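Local coordinates for protein pectate lyase (Cellvibrio cellulosa, PDB 1GXM) that cleaves polygalacturonate (pectate) by anti-beta-elimination, the chain given here being the family 10 catalytic module of a longer enzyme, at residues T76-K88 against V143-D157. Numbering follows the deposited sequence. Where two conformers were deposited one is given.
Sequences TITEMVFLAEVYK and VLDFAANKRAPFDTD
K88, with CG anti to its backbone N, extends through chi3 and bends at chi4 (67°), and this bend turns NZ to the carboxylate that D155 presents by holding CG between its own N and carbonyl carbon (chi1 60°). K88 NZ lies 2.8 Å from D155 OD1 in a salt bridge, on the syn side and 28° out of the carboxylate plane, and water 2 links the same NZ to D155 OD2. Alongside, the K88 methylenes pack on T156 CG2. At the neighbouring position on the helix, Y87 OH donates a very short bond of 2.5 Å to D157 OD1, which sits at the ring edge.

Toward the N-terminal part of helix 77-90 the contact is apolar. P153, preceded by a cis peptide bond, sets its CG 3.7 Å from A84 CB and also covers one face of the F154 ring, whose CE1 approaches A84 CB at 3.5 Å. V81 CG2 meets V143 CG2 at 3.7 Å, with W24 of helix 20-28 beside V143. E85 OE1, which also lies 3.5 Å from P153 CB, is salt-bridged to R29. Helix 77-90 and helix 136-148 are thereby joined largely through the loop that follows the Schellman motif at K150. Apolar packing of P153, F154 and V143 thus seats this loop on helix 77-90, while the K88-D155 salt bridge and water 1, donating to A84 O and P153 O, fix its position in the catalytic module.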
ATOM      1  N   THR A  76      -7.261   9.418   2.785  1.00 10.89           N
ATOM      2  CA  THR A  76      -7.010   9.523   4.210  1.00 11.09           C
ATOM      3  C   THR A  76      -5.525   9.665   4.486  1.00 11.09           C
ATOM      4  O   THR A  76      -5.086  10.648   5.090  1.00 11.47           O
ATOM      5  CB  THR A  76      -7.625   8.370   5.005  1.00 10.62           C
ATOM      6  OG1 THR A  76      -9.045   8.382   4.806  1.00 10.47           O
ATOM      7  CG2 THR A  76      -7.445   8.611   6.511  1.00 11.12           C
ATOM      8  N   ILE A  77      -4.746   8.703   4.025  1.00 11.23           N
ATOM      9  CA  ILE A  77      -3.321   8.699   4.288  1.00 11.77           C
ATOM     10  C   ILE A  77      -2.628   9.890   3.640  1.00 11.88           C
ATOM     11  O   ILE A  77      -1.736  10.484   4.244  1.00 13.23           O
ATOM     12  CB  ILE A  77      -2.672   7.342   3.913  1.00 12.29           C
ATOM     13  CG1 ILE A  77      -2.892   6.974   2.444  1.00 12.22           C
ATOM     14  CG2 ILE A  77      -3.212   6.275   4.850  1.00 13.44           C
ATOM     15  CD1 ILE A  77      -2.129   5.724   1.987  1.00 13.98           C
ATOM     16  N   THR A  78      -3.057  10.282   2.455  1.00 11.48           N
ATOM     17  CA  THR A  78      -2.437  11.413   1.783  1.00 11.86           C
ATOM     18  C   THR A  78      -2.881  12.703   2.450  1.00 12.45           C
ATOM     19  O   THR A  78      -2.062  13.543   2.783  1.00 12.98           O
ATOM     20  CB  THR A  78      -2.811  11.438   0.321  1.00 12.01           C
ATOM     21  OG1 THR A  78      -2.482  10.186  -0.292  1.00 12.70           O
ATOM     22  CG2 THR A  78      -1.979  12.473  -0.408  1.00 12.80           C
ATOM     23  N   GLU A  79      -4.183  12.858   2.635  1.00 12.28           N
ATOM     24  CA  GLU A  79      -4.729  14.062   3.258  1.00 12.63           C
ATOM     25  C   GLU A  79      -4.115  14.318   4.621  1.00 13.04           C
ATOM     26  O   GLU A  79      -3.786  15.461   4.963  1.00 12.92           O
ATOM     27  CB  GLU A  79      -6.257  13.973   3.401  1.00 12.51           C
ATOM     28  CG  GLU A  79      -7.024  14.086   2.098  1.00 13.12           C
ATOM     29  CD  GLU A  79      -7.230  12.783   1.378  1.00 13.57           C
ATOM     30  OE1 GLU A  79      -6.519  11.805   1.663  1.00 13.08           O
ATOM     31  OE2 GLU A  79      -8.107  12.740   0.501  1.00 14.71           O
ATOM     32  N   MET A  80      -3.930  13.279   5.413  1.00 12.98           N
ATOM     33  CA  MET A  80      -3.451  13.492   6.780  1.00 13.65           C
ATOM     34  C   MET A  80      -1.982  13.904   6.792  1.00 13.37           C
ATOM     35  O   MET A  80      -1.581  14.710   7.638  1.00 14.16           O
ATOM     36  CB  MET A  80      -3.747  12.317   7.701  1.00 14.40           C
ATOM     37  CG  MET A  80      -2.694  11.283   7.726  0.50 13.39           C
ATOM     38  SD  MET A  80      -3.389   9.775   8.207  0.50 10.81           S
ATOM     39  CE  MET A  80      -3.066   9.779   9.958  0.50 12.18           C
ATOM     40  N   VAL A  81      -1.186  13.377   5.864  1.00 12.82           N
ATOM     41  CA  VAL A  81       0.221  13.727   5.808  1.00 12.89           C
ATOM     42  C   VAL A  81       0.314  15.182   5.359  1.00 12.71           C
ATOM     43  O   VAL A  81       1.046  15.991   5.927  1.00 13.50           O
ATOM     44  CB  VAL A  81       0.994  12.793   4.863  1.00 12.83           C
ATOM     45  CG1 VAL A  81       2.395  13.320   4.594  1.00 13.61           C
ATOM     46  CG2 VAL A  81       1.060  11.389   5.457  1.00 13.24           C
ATOM     47  N   PHE A  82      -0.439  15.513   4.320  1.00 12.30           N
ATOM     48  CA  PHE A  82      -0.526  16.868   3.818  1.00 13.16           C
ATOM     49  C   PHE A  82      -0.927  17.859   4.894  1.00 12.78           C
ATOM     50  O   PHE A  82      -0.257  18.878   5.096  1.00 13.24           O
ATOM     51  CB  PHE A  82      -1.506  16.873   2.652  1.00 12.99           C
ATOM     52  CG  PHE A  82      -1.886  18.237   2.189  1.00 13.72           C
ATOM     53  CD1 PHE A  82      -0.953  19.067   1.584  1.00 16.49           C
ATOM     54  CD2 PHE A  82      -3.178  18.686   2.361  1.00 14.34           C
ATOM     55  CE1 PHE A  82      -1.332  20.336   1.157  1.00 16.46           C
ATOM     56  CE2 PHE A  82      -3.560  19.922   1.938  1.00 15.61           C
ATOM     57  CZ  PHE A  82      -2.645  20.749   1.327  1.00 15.86           C
ATOM     58  N   LEU A  83      -1.977  17.567   5.637  1.00 12.81           N
ATOM     59  CA  LEU A  83      -2.436  18.533   6.633  1.00 13.14           C
ATOM     60  C   LEU A  83      -1.482  18.588   7.816  1.00 13.40           C
ATOM     61  O   LEU A  83      -1.378  19.608   8.481  1.00 13.77           O
ATOM     62  CB  LEU A  83      -3.856  18.225   7.095  1.00 12.99           C
ATOM     63  CG  LEU A  83      -4.948  18.432   6.052  1.00 13.10           C
ATOM     64  CD1 LEU A  83      -6.281  18.179   6.659  1.00 14.95           C
ATOM     65  CD2 LEU A  83      -4.873  19.811   5.454  1.00 13.96           C
ATOM     66  N   ALA A  84      -0.751  17.514   8.081  1.00 13.49           N
ATOM     67  CA  ALA A  84       0.254  17.555   9.134  1.00 13.86           C
ATOM     68  C   ALA A  84       1.350  18.521   8.750  1.00 14.19           C
ATOM     69  O   ALA A  84       1.873  19.258   9.595  1.00 14.24           O
ATOM     70  CB  ALA A  84       0.820  16.165   9.406  1.00 13.70           C
ATOM     71  N   GLU A  85       1.719  18.498   7.476  1.00 14.05           N
ATOM     72  CA  GLU A  85       2.729  19.404   6.947  1.00 15.50           C
ATOM     73  C   GLU A  85       2.210  20.835   7.005  1.00 15.31           C
ATOM     74  O   GLU A  85       2.917  21.731   7.394  1.00 15.63           O
ATOM     75  CB  GLU A  85       3.111  19.024   5.522  1.00 16.04           C
ATOM     76  CG  GLU A  85       4.106  19.968   4.870  1.00 18.14           C
ATOM     77  CD  GLU A  85       5.500  19.910   5.467  1.00 21.62           C
ATOM     78  OE1 GLU A  85       5.835  18.939   6.155  1.00 20.28           O
ATOM     79  OE2 GLU A  85       6.301  20.858   5.236  1.00 25.87           O
ATOM     80  N   VAL A  86       0.957  21.044   6.639  1.00 15.11           N
ATOM     81  CA  VAL A  86       0.360  22.371   6.736  1.00 15.84           C
ATOM     82  C   VAL A  86       0.373  22.861   8.168  1.00 15.85           C
ATOM     83  O   VAL A  86       0.682  24.029   8.410  1.00 16.57           O
ATOM     84  CB  VAL A  86      -1.078  22.379   6.172  1.00 16.15           C
ATOM     85  CG1 VAL A  86      -1.769  23.701   6.479  1.00 17.40           C
ATOM     86  CG2 VAL A  86      -1.068  22.128   4.698  1.00 16.04           C
ATOM     87  N   TYR A  87       0.048  21.998   9.120  1.00 16.23           N
ATOM     88  CA  TYR A  87       0.121  22.354  10.523  1.00 16.28           C
ATOM     89  C   TYR A  87       1.545  22.725  10.930  1.00 17.16           C
ATOM     90  O   TYR A  87       1.773  23.723  11.634  1.00 17.10           O
ATOM     91  CB  TYR A  87      -0.417  21.242  11.418  1.00 16.19           C
ATOM     92  CG  TYR A  87      -0.289  21.610  12.869  1.00 15.86           C
ATOM     93  CD1 TYR A  87      -0.885  22.772  13.351  1.00 16.38           C
ATOM     94  CD2 TYR A  87       0.443  20.833  13.746  1.00 16.51           C
ATOM     95  CE1 TYR A  87      -0.743  23.148  14.687  1.00 16.83           C
ATOM     96  CE2 TYR A  87       0.570  21.186  15.084  1.00 17.23           C
ATOM     97  CZ  TYR A  87      -0.020  22.358  15.545  1.00 17.97           C
ATOM     98  OH  TYR A  87       0.106  22.706  16.874  1.00 17.89           O
ATOM     99  N   LYS A  88       2.503  21.931  10.480  1.00 17.37           N
ATOM    100  CA  LYS A  88       3.907  22.158  10.782  1.00 18.58           C
ATOM    101  C   LYS A  88       4.345  23.500  10.220  1.00 19.38           C
ATOM    102  O   LYS A  88       5.063  24.246  10.896  1.00 19.93           O
ATOM    103  CB  LYS A  88       4.765  21.023  10.218  1.00 18.40           C
ATOM    104  CG  LYS A  88       6.272  21.141  10.472  1.00 19.48           C
ATOM    105  CD  LYS A  88       6.989  19.953   9.847  1.00 20.09           C
ATOM    106  CE  LYS A  88       8.514  20.071   9.897  1.00 21.91           C
ATOM    107  NZ  LYS A  88       9.039  20.014  11.274  1.00 23.10           N
ATOM    108  N   VAL A 143       2.555   5.783   7.583  1.00 10.17           N
ATOM    109  CA  VAL A 143       2.150   7.054   8.187  1.00 10.52           C
ATOM    110  C   VAL A 143       2.163   6.915   9.706  1.00 10.78           C
ATOM    111  O   VAL A 143       2.718   7.766  10.422  1.00 11.37           O
ATOM    112  CB  VAL A 143       0.764   7.496   7.711  1.00 10.79           C
ATOM    113  CG1 VAL A 143       0.311   8.706   8.499  1.00 11.42           C
ATOM    114  CG2 VAL A 143       0.777   7.808   6.231  1.00 11.44           C
ATOM    115  N   LEU A 144       1.527   5.870  10.207  1.00 10.96           N
ATOM    116  CA  LEU A 144       1.464   5.669  11.658  1.00 11.48           C
ATOM    117  C   LEU A 144       2.857   5.491  12.243  1.00 11.98           C
ATOM    118  O   LEU A 144       3.133   5.957  13.334  1.00 12.41           O
ATOM    119  CB  LEU A 144       0.560   4.492  12.014  1.00 11.33           C
ATOM    120  CG  LEU A 144      -0.916   4.736  11.708  1.00 12.82           C
ATOM    121  CD1 LEU A 144      -1.664   3.441  11.910  1.00 13.95           C
ATOM    122  CD2 LEU A 144      -1.492   5.843  12.566  1.00 15.03           C
ATOM    123  N   ASP A 145       3.731   4.809  11.521  1.00 11.85           N
ATOM    124  CA  ASP A 145       5.103   4.625  11.976  1.00 12.51           C
ATOM    125  C   ASP A 145       5.869   5.933  11.996  1.00 12.19           C
ATOM    126  O   ASP A 145       6.617   6.186  12.919  1.00 12.15           O
ATOM    127  CB  ASP A 145       5.824   3.618  11.116  1.00 13.02           C
ATOM    128  CG  ASP A 145       7.221   3.391  11.570  1.00 15.42           C
ATOM    129  OD1 ASP A 145       7.427   2.730  12.622  1.00 17.05           O
ATOM    130  OD2 ASP A 145       8.171   3.844  10.913  1.00 19.01           O
ATOM    131  N   PHE A 146       5.695   6.768  10.988  1.00 12.00           N
ATOM    132  CA  PHE A 146       6.325   8.070  11.003  1.00 12.71           C
ATOM    133  C   PHE A 146       5.789   8.882  12.192  1.00 13.06           C
ATOM    134  O   PHE A 146       6.556   9.543  12.897  1.00 14.06           O
ATOM    135  CB  PHE A 146       6.103   8.799   9.687  1.00 12.18           C
ATOM    136  CG  PHE A 146       7.154   8.511   8.652  1.00 12.04           C
ATOM    137  CD1 PHE A 146       7.463   7.213   8.297  1.00 13.39           C
ATOM    138  CD2 PHE A 146       7.832   9.545   8.036  1.00 13.15           C
ATOM    139  CE1 PHE A 146       8.422   6.960   7.355  1.00 14.13           C
ATOM    140  CE2 PHE A 146       8.778   9.294   7.076  1.00 13.58           C
ATOM    141  CZ  PHE A 146       9.093   7.995   6.744  1.00 14.40           C
ATOM    142  N   ALA A 147       4.484   8.804  12.444  1.00 13.13           N
ATOM    143  CA  ALA A 147       3.886   9.520  13.562  1.00 14.05           C
ATOM    144  C   ALA A 147       4.481   8.981  14.857  1.00 14.12           C
ATOM    145  O   ALA A 147       4.908   9.749  15.734  1.00 14.82           O
ATOM    146  CB  ALA A 147       2.377   9.362  13.538  1.00 13.70           C
ATOM    147  N   ALA A 148       4.553   7.660  14.978  1.00 14.07           N
ATOM    148  CA  ALA A 148       5.042   7.017  16.205  1.00 14.51           C
ATOM    149  C   ALA A 148       6.472   7.401  16.522  1.00 15.43           C
ATOM    150  O   ALA A 148       6.878   7.428  17.697  1.00 16.14           O
ATOM    151  CB  ALA A 148       4.936   5.503  16.100  1.00 14.40           C
ATOM    152  N   ASN A 149       7.244   7.654  15.473  1.00 15.15           N
ATOM    153  CA  ASN A 149       8.671   7.929  15.599  1.00 15.94           C
ATOM    154  C   ASN A 149       9.020   9.398  15.506  1.00 16.25           C
ATOM    155  O   ASN A 149      10.186   9.771  15.403  1.00 16.60           O
ATOM    156  CB  ASN A 149       9.433   7.121  14.555  1.00 15.89           C
ATOM    157  CG  ASN A 149       9.565   5.701  14.945  1.00 17.72           C
ATOM    158  OD1 ASN A 149      10.230   5.398  15.925  1.00 20.55           O
ATOM    159  ND2 ASN A 149       8.914   4.805  14.212  1.00 18.65           N
ATOM    160  N   LYS A 150       7.995  10.229  15.572  1.00 16.61           N
ATOM    161  CA  LYS A 150       8.181  11.671  15.534  1.00 17.93           C
ATOM    162  C   LYS A 150       8.939  12.117  14.289  1.00 17.61           C
ATOM    163  O   LYS A 150       9.726  13.051  14.323  1.00 18.91           O
ATOM    164  CB  LYS A 150       8.895  12.136  16.812  1.00 19.88           C
ATOM    165  CG  LYS A 150       8.356  13.413  17.385  1.00 23.01           C
ATOM    166  CD  LYS A 150       8.406  13.430  18.912  1.00 26.49           C
ATOM    167  CE  LYS A 150       9.704  12.891  19.466  1.00 28.12           C
ATOM    168  NZ  LYS A 150       9.574  11.532  20.075  1.00 30.45           N
ATOM    169  N   ARG A 151       8.713  11.448  13.166  1.00 16.69           N
ATOM    170  CA  ARG A 151       9.329  11.869  11.916  1.00 16.12           C
ATOM    171  C   ARG A 151       8.478  12.919  11.269  1.00 16.27           C
ATOM    172  O   ARG A 151       7.260  12.865  11.349  1.00 16.10           O
ATOM    173  CB  ARG A 151       9.470  10.719  10.919  1.00 16.24           C
ATOM    174  CG  ARG A 151      10.330   9.623  11.390  1.00 18.15           C
ATOM    175  CD  ARG A 151      10.802   8.678  10.314  1.00 18.17           C
ATOM    176  NE  ARG A 151      11.422   7.531  10.962  1.00 19.14           N
ATOM    177  CZ  ARG A 151      10.859   6.348  11.134  1.00 20.08           C
ATOM    178  NH1 ARG A 151       9.656   6.069  10.633  1.00 18.59           N
ATOM    179  NH2 ARG A 151      11.520   5.408  11.790  1.00 21.21           N
ATOM    180  N   ALA A 152       9.129  13.863  10.605  1.00 16.27           N
ATOM    181  CA  ALA A 152       8.459  14.894   9.839  1.00 16.77           C
ATOM    182  C   ALA A 152       7.438  14.254   8.906  1.00 16.58           C
ATOM    183  O   ALA A 152       7.749  13.288   8.217  1.00 16.79           O
ATOM    184  CB  ALA A 152       9.480  15.685   9.026  1.00 17.42           C
ATOM    185  N   PRO A 153       6.244  14.817   8.791  1.00 16.35           N
ATOM    186  CA  PRO A 153       5.806  16.088   9.400  1.00 16.49           C
ATOM    187  C   PRO A 153       5.216  15.999  10.802  1.00 16.93           C
ATOM    188  O   PRO A 153       4.601  16.981  11.242  1.00 17.46           O
ATOM    189  CB  PRO A 153       4.711  16.524   8.436  1.00 16.85           C
ATOM    190  CG  PRO A 153       4.111  15.229   7.990  1.00 16.16           C
ATOM    191  CD  PRO A 153       5.222  14.238   7.911  1.00 16.65           C
ATOM    192  N   PHE A 154       5.403  14.881  11.489  1.00 16.24           N
ATOM    193  CA  PHE A 154       4.771  14.622  12.783  1.00 17.00           C
ATOM    194  C   PHE A 154       5.716  14.928  13.937  1.00 17.44           C
ATOM    195  O   PHE A 154       5.509  14.469  15.068  1.00 18.19           O
ATOM    196  CB  PHE A 154       4.306  13.172  12.859  1.00 16.28           C
ATOM    197  CG  PHE A 154       3.424  12.778  11.710  1.00 15.07           C
ATOM    198  CD1 PHE A 154       2.127  13.269  11.622  1.00 14.54           C
ATOM    199  CD2 PHE A 154       3.886  11.947  10.713  1.00 15.07           C
ATOM    200  CE1 PHE A 154       1.302  12.916  10.549  1.00 14.48           C
ATOM    201  CE2 PHE A 154       3.058  11.590   9.641  1.00 15.19           C
ATOM    202  CZ  PHE A 154       1.781  12.082   9.555  1.00 15.53           C
ATOM    203  N   ASP A 155       6.731  15.731  13.649  1.00 18.75           N
ATOM    204  CA  ASP A 155       7.685  16.175  14.695  1.00 19.55           C
ATOM    205  C   ASP A 155       7.273  17.550  15.231  1.00 20.23           C
ATOM    206  O   ASP A 155       8.092  18.461  15.399  1.00 21.63           O
ATOM    207  CB  ASP A 155       9.132  16.173  14.188  1.00 19.99           C
ATOM    208  CG  ASP A 155       9.353  17.086  13.005  1.00 20.64           C
ATOM    209  OD1 ASP A 155       8.379  17.510  12.341  1.00 21.56           O
ATOM    210  OD2 ASP A 155      10.495  17.435  12.652  1.00 23.95           O
ATOM    211  N   THR A 156       5.981  17.673  15.496  1.00 20.18           N
ATOM    212  CA  THR A 156       5.376  18.859  16.073  1.00 19.78           C
ATOM    213  C   THR A 156       4.620  18.413  17.303  1.00 19.62           C
ATOM    214  O   THR A 156       4.697  17.266  17.725  1.00 21.09           O
ATOM    215  CB  THR A 156       4.412  19.529  15.079  1.00 19.89           C
ATOM    216  OG1 THR A 156       3.318  18.646  14.795  1.00 20.52           O
ATOM    217  CG2 THR A 156       5.063  19.747  13.723  1.00 20.48           C
ATOM    218  N   ASP A 157       3.829  19.305  17.865  1.00 18.85           N
ATOM    219  CA  ASP A 157       3.024  18.938  19.019  1.00 18.69           C
ATOM    220  C   ASP A 157       1.688  18.289  18.634  1.00 18.07           C
ATOM    221  O   ASP A 157       0.789  18.157  19.475  1.00 17.89           O
ATOM    222  CB  ASP A 157       2.805  20.157  19.925  1.00 19.01           C
ATOM    223  CG  ASP A 157       1.989  21.247  19.270  1.00 20.59           C
ATOM    224  OD1 ASP A 157       1.342  21.010  18.230  1.00 21.02           O
ATOM    225  OD2 ASP A 157       1.904  22.395  19.754  1.00 23.96           O
TER
HETATM  226  O   HOH W   1       2.406  18.149  12.215  1.00 16.74           O
HETATM  227  O   HOH W   2      11.524  18.549  10.652  1.00 32.13           O